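Long-range contacts in NalP translocator (Neisseria meningitidis, PDB 1UYN), which forms the outer-membrane beta-barrel of an autotransporter, a hydrophilic pore for translocating the secreted protease passenger domain to the cell surface: residues I107-I113 and G125-R131; T153-A159 and L179-K185. One frame throughout, in Å; residues are numbered along the deposited sequence.

Contact 1: I107-I113 and G125-R131; sequences ISLFAGI and GLFSYGR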
loop_
_atom_site.group_PDB
_atom_site.type_symbol
_atom_site.label_atom_id
_atom_site.label_comp_id
_atom_site.label_asym_id
_atom_site.label_seq_id
_atom_site.Cartn_x
_atom_site.Cartn_y
_atom_site.Cartn_z
ATOM N N ILE A 107 -8.058 2.190 -8.968
ATOM C CA ILE A 107 -8.954 1.073 -8.717
ATOM C C ILE A 107 -8.158 -0.179 -8.763
ATOM O O ILE A 107 -7.532 -0.469 -9.750
ATOM C CB ILE A 107 -10.142 1.048 -9.688
ATOM C CG1 ILE A 107 -10.995 2.302 -9.418
ATOM C CG2 ILE A 107 -10.972 -0.223 -9.457
ATOM C CD1 ILE A 107 -12.203 2.532 -10.370
ATOM N N SER A 108 -8.247 -0.936 -7.680
ATOM C CA SER A 108 -7.392 -2.080 -7.474
ATOM C C SER A 108 -8.127 -3.214 -6.844
ATOM O O SER A 108 -8.918 -3.016 -5.905
ATOM C CB SER A 108 -6.249 -1.704 -6.537
ATOM O OG SER A 108 -5.503 -0.633 -7.052
ATOM N N LEU A 109 -7.812 -4.402 -7.342
ATOM C CA LEU A 109 -8.200 -5.643 -6.751
ATOM C C LEU A 109 -6.999 -6.244 -6.027
ATOM O O LEU A 109 -5.935 -6.383 -6.581
ATOM C CB LEU A 109 -8.634 -6.579 -7.829
ATOM C CG LEU A 109 -8.745 -8.028 -7.363
ATOM C CD1 LEU A 109 -9.837 -8.234 -6.271
ATOM C CD2 LEU A 109 -9.026 -8.899 -8.610
ATOM N N PHE A 110 -7.183 -6.643 -4.780
ATOM C CA PHE A 110 -6.143 -7.356 -4.045
ATOM C C PHE A 110 -6.588 -8.753 -3.691
ATOM O O PHE A 110 -7.721 -8.940 -3.331
ATOM C CB PHE A 110 -5.832 -6.601 -2.762
ATOM C CG PHE A 110 -5.549 -5.153 -2.985
ATOM C CD1 PHE A 110 -6.578 -4.252 -3.129
ATOM C CD2 PHE A 110 -4.253 -4.702 -3.092
ATOM C CE1 PHE A 110 -6.308 -2.915 -3.339
ATOM C CE2 PHE A 110 -3.997 -3.379 -3.292
ATOM C CZ PHE A 110 -5.032 -2.482 -3.401
ATOM N N ALA A 111 -5.683 -9.719 -3.786
ATOM C CA ALA A 111 -5.987 -11.093 -3.406
ATOM C C ALA A 111 -4.846 -11.694 -2.579
ATOM O O ALA A 111 -3.684 -11.409 -2.786
ATOM C CB ALA A 111 -6.266 -11.951 -4.653
ATOM N N GLY A 112 -5.184 -12.566 -1.666
ATOM C CA GLY A 112 -4.183 -13.187 -0.818
ATOM C C GLY A 112 -4.544 -14.612 -0.477
ATOM O O GLY A 112 -5.697 -14.935 -0.311
ATOM N N ILE A 113 -3.562 -15.492 -0.423
ATOM C CA ILE A 113 -3.825 -16.803 0.190
ATOM C C ILE A 113 -2.784 -17.060 1.289
ATOM O O ILE A 113 -1.647 -16.655 1.191
ATOM C CB ILE A 113 -3.857 -17.911 -0.886
ATOM C CG1 ILE A 113 -4.162 -19.257 -0.225
ATOM C CG2 ILE A 113 -2.501 -17.945 -1.675
ATOM C CD1 ILE A 113 -3.637 -20.522 -1.036
ATOM N N GLY A 125 0.739 -15.994 -0.278
ATOM C CA GLY A 125 0.819 -15.462 -1.632
ATOM C C GLY A 125 -0.095 -14.263 -1.738
ATOM O O GLY A 125 -1.176 -14.276 -1.222
ATOM N N LEU A 126 0.368 -13.197 -2.362
ATOM C CA LEU A 126 -0.396 -11.960 -2.564
ATOM C C LEU A 126 -0.335 -11.582 -4.047
ATOM O O LEU A 126 0.663 -11.800 -4.703
ATOM C CB LEU A 126 0.188 -10.810 -1.730
ATOM C CG LEU A 126 0.454 -11.128 -0.246
ATOM C CD1 LEU A 126 1.285 -10.082 0.420
ATOM C CD2 LEU A 126 -0.842 -11.312 0.520
ATOM N N PHE A 127 -1.429 -11.044 -4.558
ATOM C CA PHE A 127 -1.495 -10.543 -5.928
ATOM C C PHE A 127 -2.414 -9.316 -5.978
ATOM O O PHE A 127 -3.400 -9.215 -5.257
ATOM C CB PHE A 127 -2.023 -11.629 -6.857
ATOM C CG PHE A 127 -2.316 -11.144 -8.247
ATOM C CD1 PHE A 127 -1.282 -11.006 -9.180
ATOM C CD2 PHE A 127 -3.614 -10.797 -8.631
ATOM C CE1 PHE A 127 -1.528 -10.544 -10.486
ATOM C CE2 PHE A 127 -3.867 -10.352 -9.953
ATOM C CZ PHE A 127 -2.814 -10.223 -10.864
ATOM N N SER A 128 -2.098 -8.371 -6.821
ATOM C CA SER A 128 -2.950 -7.206 -6.979
ATOM C C SER A 128 -2.823 -6.693 -8.402
ATOM O O SER A 128 -1.778 -6.835 -9.067
ATOM C CB SER A 128 -2.580 -6.136 -5.973
ATOM O OG SER A 128 -1.363 -5.519 -6.352
ATOM N N TYR A 129 -3.933 -6.161 -8.886
ATOM C CA TYR A 129 -3.990 -5.566 -10.206
ATOM C C TYR A 129 -4.751 -4.311 -9.954
ATOM O O TYR A 129 -5.885 -4.376 -9.478
ATOM C CB TYR A 129 -4.736 -6.442 -11.227
ATOM C CG TYR A 129 -4.734 -5.876 -12.621
ATOM C CD1 TYR A 129 -5.713 -4.978 -13.040
ATOM C CD2 TYR A 129 -3.743 -6.215 -13.518
ATOM C CE1 TYR A 129 -5.713 -4.459 -14.341
ATOM C CE2 TYR A 129 -3.722 -5.700 -14.822
ATOM C CZ TYR A 129 -4.709 -4.825 -15.242
ATOM O OH TYR A 129 -4.673 -4.305 -16.562
ATOM N N GLY A 130 -4.128 -3.177 -10.253
ATOM C CA GLY A 130 -4.857 -1.943 -10.280
ATOM C C GLY A 130 -4.530 -1.070 -11.462
ATOM O O GLY A 130 -3.502 -1.211 -12.119
ATOM N N ARG A 131 -5.437 -0.149 -11.702
ATOM C CA ARG A 131 -5.284 0.855 -12.695
ATOM C C ARG A 131 -5.170 2.180 -11.986
ATOM O O ARG A 131 -5.646 2.343 -10.884
ATOM C CB ARG A 131 -6.492 0.849 -13.600
ATOM C CG ARG A 131 -6.755 -0.480 -14.261
ATOM C CD ARG A 131 -5.927 -0.683 -15.514
ATOM N NE ARG A 131 -6.733 -0.347 -16.681
ATOM C CZ ARG A 131 -6.359 0.508 -17.623
ATOM N NH1 ARG A 131 -5.165 1.128 -17.578
ATOM N NH2 ARG A 131 -7.194 0.760 -18.624
#
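The ring of F110 lies obliquely beside S128, its CD2 3.6 Å from the CB of that serine. F110 faces the lumen, where it packs on R28, L29 and V32 of helix 12-34, and chi1 -51°, with CG anti to the carbonyl carbon, sets the ring beside its own backbone N. S128 OG leads away from strand 100-117 toward strand 145-163, where it bonds to Q156. Two positions along, S108 OG sits 3.5 Å from the CA of G130 and bonds to Q25 of the helix. At the other end L126 brings CD2 over G112, 4.1 Å from its CA. These pairs illustrate how a transmembrane beta-barrel alternates its faces: in the antiparallel hairpin, its strand axes 4.6 Å apart and 174° to each other, the inner face mixes S108, G112, S128 and G130 with the larger F110 and L126. The outward pairs L109–Y129 and A111–F127 are hydrogen-bonded through the backbone in both directions, with A111 N to F127 O at 2.8 Å. Here the Y129 ring leads away from 107-113, Y129 and F127 both touch M155 of strand 145-163, and the side chain of L109 lies about 6 Å from a bound detergent molecule.

Contact 2: T153-A159 and L179-K185; sequences TLMQLGA and LRYDLLK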
loop_
_atom_site.group_PDB
_atom_site.type_symbol
_atom_site.label_atom_id
_atom_site.label_comp_id
_atom_site.label_asym_id
_atom_site.label_seq_id
_atom_site.Cartn_x
_atom_site.Cartn_y
_atom_site.Cartn_z
ATOM N N THR A 153 -0.979 0.843 -15.112
ATOM C CA THR A 153 -1.340 -0.387 -14.459
ATOM C C THR A 153 -0.214 -0.694 -13.542
ATOM O O THR A 153 0.946 -0.502 -13.890
ATOM C CB THR A 153 -1.442 -1.474 -15.462
ATOM O OG1 THR A 153 -2.364 -1.058 -16.463
ATOM C CG2 THR A 153 -2.125 -2.704 -14.861
ATOM N N LEU A 154 -0.559 -1.127 -12.350
ATOM C CA LEU A 154 0.405 -1.618 -11.393
ATOM C C LEU A 154 0.004 -2.990 -10.916
ATOM O O LEU A 154 -1.119 -3.184 -10.461
ATOM C CB LEU A 154 0.444 -0.670 -10.222
ATOM C CG LEU A 154 1.305 -1.079 -9.062
ATOM C CD1 LEU A 154 2.796 -1.257 -9.503
ATOM C CD2 LEU A 154 1.112 -0.012 -8.009
ATOM N N MET A 155 0.907 -3.950 -11.001
ATOM C CA MET A 155 0.645 -5.265 -10.430
ATOM C C MET A 155 1.589 -5.578 -9.323
ATOM O O MET A 155 2.727 -5.227 -9.380
ATOM C CB MET A 155 0.774 -6.334 -11.477
ATOM C CG MET A 155 -0.386 -6.232 -12.439
ATOM S SD MET A 155 -0.256 -7.375 -13.824
ATOM C CE MET A 155 0.676 -8.997 -12.868
ATOM N N GLN A 156 1.123 -6.259 -8.314
ATOM C CA GLN A 156 2.037 -6.704 -7.290
ATOM C C GLN A 156 1.882 -8.207 -7.154
ATOM O O GLN A 156 0.769 -8.766 -7.310
ATOM C CB GLN A 156 1.745 -6.011 -5.956
ATOM C CG GLN A 156 1.780 -4.496 -5.999
ATOM C CD GLN A 156 1.053 -3.939 -4.826
ATOM O OE1 GLN A 156 -0.075 -4.355 -4.547
ATOM N NE2 GLN A 156 1.665 -3.002 -4.129
ATOM N N LEU A 157 3.024 -8.847 -6.913
ATOM C CA LEU A 157 3.093 -10.240 -6.505
ATOM C C LEU A 157 3.954 -10.374 -5.249
ATOM O O LEU A 157 5.042 -9.801 -5.152
ATOM C CB LEU A 157 3.708 -11.074 -7.614
ATOM C CG LEU A 157 2.690 -11.852 -8.434
ATOM C CD1 LEU A 157 3.387 -12.399 -9.665
ATOM C CD2 LEU A 157 2.144 -13.032 -7.577
ATOM N N GLY A 158 3.480 -11.165 -4.306
ATOM C CA GLY A 158 4.082 -11.224 -2.999
ATOM C C GLY A 158 4.197 -12.655 -2.514
ATOM O O GLY A 158 3.303 -13.490 -2.739
ATOM N N ALA A 159 5.297 -12.925 -1.830
ATOM C CA ALA A 159 5.489 -14.182 -1.202
ATOM C C ALA A 159 6.053 -13.868 0.160
ATOM O O ALA A 159 7.029 -13.198 0.264
ATOM C CB ALA A 159 6.432 -15.041 -2.014
ATOM N N LEU A 179 9.204 -11.156 -0.296
ATOM C CA LEU A 179 9.448 -10.293 -1.391
ATOM C C LEU A 179 8.123 -9.803 -1.935
ATOM O O LEU A 179 7.117 -10.454 -1.777
ATOM C CB LEU A 179 10.214 -11.062 -2.448
ATOM C CG LEU A 179 11.519 -11.720 -2.029
ATOM C CD1 LEU A 179 11.909 -12.653 -3.141
ATOM C CD2 LEU A 179 12.640 -10.721 -1.734
ATOM N N ARG A 180 8.136 -8.635 -2.572
ATOM C CA ARG A 180 7.000 -8.151 -3.348
ATOM C C ARG A 180 7.584 -7.648 -4.656
ATOM O O ARG A 180 8.533 -6.925 -4.640
ATOM C CB ARG A 180 6.306 -7.018 -2.621
ATOM C CG ARG A 180 4.994 -6.563 -3.288
ATOM C CD ARG A 180 4.871 -5.040 -3.414
ATOM N NE ARG A 180 4.982 -4.397 -2.129
ATOM C CZ ARG A 180 5.508 -3.203 -1.909
ATOM N NH1 ARG A 180 6.030 -2.472 -2.881
ATOM N NH2 ARG A 180 5.533 -2.744 -0.659
ATOM N N TYR A 181 7.034 -8.057 -5.779
ATOM C CA TYR A 181 7.458 -7.562 -7.068
ATOM C C TYR A 181 6.397 -6.615 -7.600
ATOM O O TYR A 181 5.261 -7.023 -7.723
ATOM C CB TYR A 181 7.598 -8.727 -8.038
ATOM C CG TYR A 181 8.241 -8.353 -9.360
ATOM C CD1 TYR A 181 9.555 -7.952 -9.400
ATOM C CD2 TYR A 181 7.533 -8.426 -10.562
ATOM C CE1 TYR A 181 10.171 -7.598 -10.595
ATOM C CE2 TYR A 181 8.131 -8.098 -11.774
ATOM C CZ TYR A 181 9.469 -7.677 -11.774
ATOM O OH TYR A 181 10.143 -7.339 -12.937
ATOM N N ASP A 182 6.765 -5.365 -7.897
ATOM C CA ASP A 182 5.850 -4.380 -8.464
ATOM C C ASP A 182 6.158 -4.227 -9.901
ATOM O O ASP A 182 7.265 -3.832 -10.244
ATOM C CB ASP A 182 6.064 -3.001 -7.854
ATOM C CG ASP A 182 5.758 -2.951 -6.407
ATOM O OD1 ASP A 182 5.043 -3.850 -5.899
ATOM O OD2 ASP A 182 6.219 -2.033 -5.702
ATOM N N LEU A 183 5.177 -4.492 -10.742
ATOM C CA LEU A 183 5.294 -4.284 -12.181
ATOM C C LEU A 183 4.398 -3.117 -12.554
ATOM O O LEU A 183 3.193 -3.189 -12.417
ATOM C CB LEU A 183 4.833 -5.530 -12.908
ATOM C CG LEU A 183 5.024 -5.597 -14.412
ATOM C CD1 LEU A 183 6.492 -5.352 -14.841
ATOM C CD2 LEU A 183 4.578 -6.936 -14.866
ATOM N N LEU A 184 4.981 -2.035 -13.047
ATOM C CA LEU A 184 4.210 -0.846 -13.394
ATOM C C LEU A 184 4.317 -0.712 -14.894
ATOM O O LEU A 184 5.410 -0.652 -15.400
ATOM C CB LEU A 184 4.792 0.393 -12.725
ATOM C CG LEU A 184 3.971 1.657 -13.048
ATOM C CD1 LEU A 184 3.380 2.252 -11.800
ATOM C CD2 LEU A 184 4.833 2.679 -13.735
ATOM N N LYS A 185 3.196 -0.716 -15.596
ATOM C CA LYS A 185 3.187 -0.322 -16.999
ATOM C C LYS A 185 2.431 1.023 -17.041
ATOM O O LYS A 185 1.283 1.110 -16.589
ATOM C CB LYS A 185 2.525 -1.395 -17.876
ATOM C CG LYS A 185 2.951 -2.904 -17.626
ATOM C CD LYS A 185 3.631 -3.564 -18.868
ATOM C CE LYS A 185 3.202 -5.046 -19.227
ATOM N NZ LYS A 185 1.911 -5.487 -18.597
HETATM O O HOH W 1 3.606 -1.206 -5.066
#
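L179 faces A159 across an antiparallel hydrogen-bonded pair, its N giving a bond of 3.0 Å to A159 O, and its side chain goes to the outer surface. R180 turns to the lumen, opposite G158, which has no side chain there. CG of R180 is anti to the backbone N (chi1 -173°), and the chain, bent at chi2 and chi3, runs alongside Q156 in the same direction; NE2 of Q156 sits over one face of the R180 guanidinium, the amide and guanidinium planes 42° apart. NH1 of R180 makes a salt bridge to D182 on its own strand, lying 2.9 Å from D182 OD2, which uses its syn lone pair and lies in the guanidinium plane. Y181 pairs with L157, its side chain pointing outward again. D182 runs alongside Q156, and a water links them, accepting from Q156 NE2 at 2.8 Å and giving a weak bond to D182 OD2. Outward-facing L183 meets M155 with CB atoms 4.4 Å apart, while L184, on the lumen side, brings CB to 4.1 Å from CD1 of L154. At K185 the backbone O receives T153 N at 2.7 Å. The barrel wall thus combines a largely apolar outside with a charged inner patch. D182 OD2 also pairs with R239, R180 NH2 with E233, and Q156 NE2 with Q25 O of helix 12-34, while Q156 OE1 is taken by S128 OG of strand 121-139. Gripped by two arginines, the D182 carboxylate would probably stay ionised, and the amide of Q156 joins this network to the helix in the pore.

From the N terminus the chain first runs as helix 12-34 through the barrel lumen, then builds the wall strand by strand. Contact 1 closes the short loop of the hairpin 100-117/121-139. Only afterwards does contact 2 open, closing the longer loop between strands 145-163 and 172-192, so the two are in series and neither nest nor cross. Their centres lie about 9 Å apart because strands 121-139 and 145-163 are themselves neighbours. That seam is joined by L126 O and G158 N, 2.9 Å apart, while CG2 of T153 packs on the ring of Y129. Together they tie four successive strands of the twelve-stranded wall, with one face of each pair turned to the helix.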